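Local coordinates for protein 1510-N membrane protease (Pyrococcus horikoshii, PDB 3BPP) that is the N-terminal serine protease domain of a dimeric membrane-bound protease that cleaves substrates, including a stomatin homolog, preferentially near hydrophobic or aromatic residues, at residues I9-Q14 and R206-S211. The protein carries 1 engineered substitution. Residues are numbered along the deposited sequence; the frame is centred on the assembly and turned at random.
Sequences IVYVAQ and RYLAPS
Tyr11 and Arg206 stand as neighbours on adjacent parallel strands, their side chains running alongside each other in the same direction from one face of the sheet. Arg206 CB lies over a face of the Tyr11 ring, 4.2 Å from the ring centroid and displaced toward its rim, a CH-pi contact. The arginine chain then stays extended from CG to NE (chi3 -151°), which carries the guanidinium out to the phenol, where NH2 comes 3.3 Å from Tyr11 OH with the two planes 66° apart. Ile9 CD1 packs against the same chain, 3.7 Å from Arg206 NE, a nitrogen buried here without a polar partner; arginine suits the place by offering ring and isoleucine an aliphatic stem before its charged end. At the rim of the tyrosine, Leu208 CG lies in the ring plane, and its CD1 methyl is 3.7 Å from Tyr11 CD1. A long flat residue thus suits this place, and an alanine here would probably leave both the aliphatic part of Arg206 and the leucine branch without their common packing surface. On the other face Val12, whose beta-branching spreads it along the Tyr207 ring, sets CB 3.6 Å from Tyr207 CD1; the Tyr207 hydroxyl hydrogen-bonds with Tyr207 OH of the second subunit. Between these layers the backbones are joined by three hydrogen bonds, from Arg206 N to Val10 O, from Val12 N to Arg206 O and, nearly straight, from Leu208 N to Val12 O (2.7 Å, 177°). Beyond Leu208 the chains diverge, and a water bridges Leu208 O to Gln14 N. Helix 21-36 covers the Tyr11 and Leu208 side, while helix 175-181 covers that of Val12 and Tyr207. This is the edge pair, within one chain, of the ClpP/crotonase-type parallel sheet; Arg206 pairs antiparallel with a second-subunit strand, extending the sheet across the dimer interface.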
# COMPACT_ATOMS: atom_id res chain seq x y z
N ILE A 9 9.33 -14.06 6.75
CA ILE A 9 7.98 -14.02 6.21
C ILE A 9 7.16 -13.10 7.13
O ILE A 9 7.01 -13.38 8.32
CB ILE A 9 7.40 -15.47 6.04
CG1 ILE A 9 6.31 -15.53 4.96
CG2 ILE A 9 6.98 -16.08 7.37
CD1 ILE A 9 4.91 -15.63 5.46
N VAL A 10 6.69 -11.97 6.59
CA VAL A 10 5.90 -11.03 7.39
C VAL A 10 4.44 -11.25 7.07
O VAL A 10 4.11 -11.50 5.92
CB VAL A 10 6.27 -9.58 7.11
CG1 VAL A 10 5.77 -8.67 8.24
CG2 VAL A 10 7.75 -9.43 7.04
N TYR A 11 3.58 -11.21 8.08
CA TYR A 11 2.15 -11.26 7.83
C TYR A 11 1.54 -9.86 7.88
O TYR A 11 2.08 -8.97 8.52
CB TYR A 11 1.46 -12.22 8.79
CG TYR A 11 1.62 -13.68 8.38
CD1 TYR A 11 0.60 -14.35 7.74
CD2 TYR A 11 2.81 -14.37 8.63
CE1 TYR A 11 0.73 -15.67 7.36
CE2 TYR A 11 2.96 -15.70 8.25
CZ TYR A 11 1.92 -16.34 7.63
OH TYR A 11 2.05 -17.66 7.25
N VAL A 12 0.45 -9.65 7.16
CA VAL A 12 -0.23 -8.38 7.23
C VAL A 12 -1.70 -8.67 7.37
O VAL A 12 -2.22 -9.56 6.70
CB VAL A 12 0.02 -7.44 5.99
CG1 VAL A 12 -0.86 -6.24 6.07
CG2 VAL A 12 1.50 -7.02 5.87
N ALA A 13 -2.35 -7.92 8.26
CA ALA A 13 -3.77 -8.05 8.54
C ALA A 13 -4.35 -6.67 8.85
O ALA A 13 -3.60 -5.74 9.21
CB ALA A 13 -3.99 -9.04 9.72
N GLN A 14 -5.65 -6.51 8.70
CA GLN A 14 -6.31 -5.24 9.03
C GLN A 14 -7.20 -5.39 10.26
O GLN A 14 -7.81 -6.43 10.45
CB GLN A 14 -7.17 -4.71 7.89
CG GLN A 14 -6.45 -4.58 6.53
CD GLN A 14 -6.80 -5.69 5.54
OE1 GLN A 14 -7.95 -5.79 5.09
NE2 GLN A 14 -5.81 -6.50 5.17
N ARG A 206 2.78 -12.13 3.43
CA ARG A 206 1.50 -12.78 3.29
C ARG A 206 0.44 -11.87 3.88
O ARG A 206 0.60 -11.38 5.00
CB ARG A 206 1.50 -14.17 3.95
CG ARG A 206 2.11 -15.25 3.06
CD ARG A 206 1.76 -16.66 3.53
NE ARG A 206 2.82 -17.62 3.17
CZ ARG A 206 2.90 -18.87 3.62
NH1 ARG A 206 3.92 -19.64 3.23
NH2 ARG A 206 1.99 -19.36 4.45
N TYR A 207 -0.62 -11.66 3.11
CA TYR A 207 -1.77 -10.86 3.49
C TYR A 207 -2.91 -11.70 3.91
O TYR A 207 -3.39 -12.54 3.14
CB TYR A 207 -2.25 -10.00 2.33
CG TYR A 207 -1.31 -8.89 1.97
CD1 TYR A 207 -1.30 -7.68 2.69
CD2 TYR A 207 -0.40 -9.04 0.91
CE1 TYR A 207 -0.40 -6.66 2.37
CE2 TYR A 207 0.50 -8.01 0.56
CZ TYR A 207 0.50 -6.83 1.30
OH TYR A 207 1.37 -5.82 0.96
N LEU A 208 -3.39 -11.43 5.12
CA LEU A 208 -4.56 -12.11 5.65
C LEU A 208 -5.82 -11.28 5.50
O LEU A 208 -5.82 -10.10 5.80
CB LEU A 208 -4.35 -12.44 7.11
CG LEU A 208 -3.08 -13.21 7.41
CD1 LEU A 208 -2.74 -13.18 8.93
CD2 LEU A 208 -3.20 -14.61 6.90
N ALA A 209 -6.89 -11.92 5.05
CA ALA A 209 -8.18 -11.27 4.88
C ALA A 209 -9.09 -11.48 6.09
O ALA A 209 -8.97 -12.48 6.81
CB ALA A 209 -8.85 -11.79 3.61
N PRO A 210 -10.01 -10.52 6.35
CA PRO A 210 -11.03 -10.78 7.35
C PRO A 210 -11.79 -12.06 6.99
O PRO A 210 -11.54 -12.65 5.93
CB PRO A 210 -11.97 -9.57 7.22
CG PRO A 210 -11.14 -8.49 6.60
CD PRO A 210 -10.13 -9.18 5.74
N SER A 211 -12.68 -12.53 7.87
CA SER A 211 -13.62 -13.60 7.50
C SER A 211 -14.98 -12.99 7.17
O SER A 211 -15.15 -11.76 7.20
CB SER A 211 -13.75 -14.63 8.61
OG SER A 211 -14.28 -14.03 9.79
O HOH W 1 -6.97 -8.95 8.01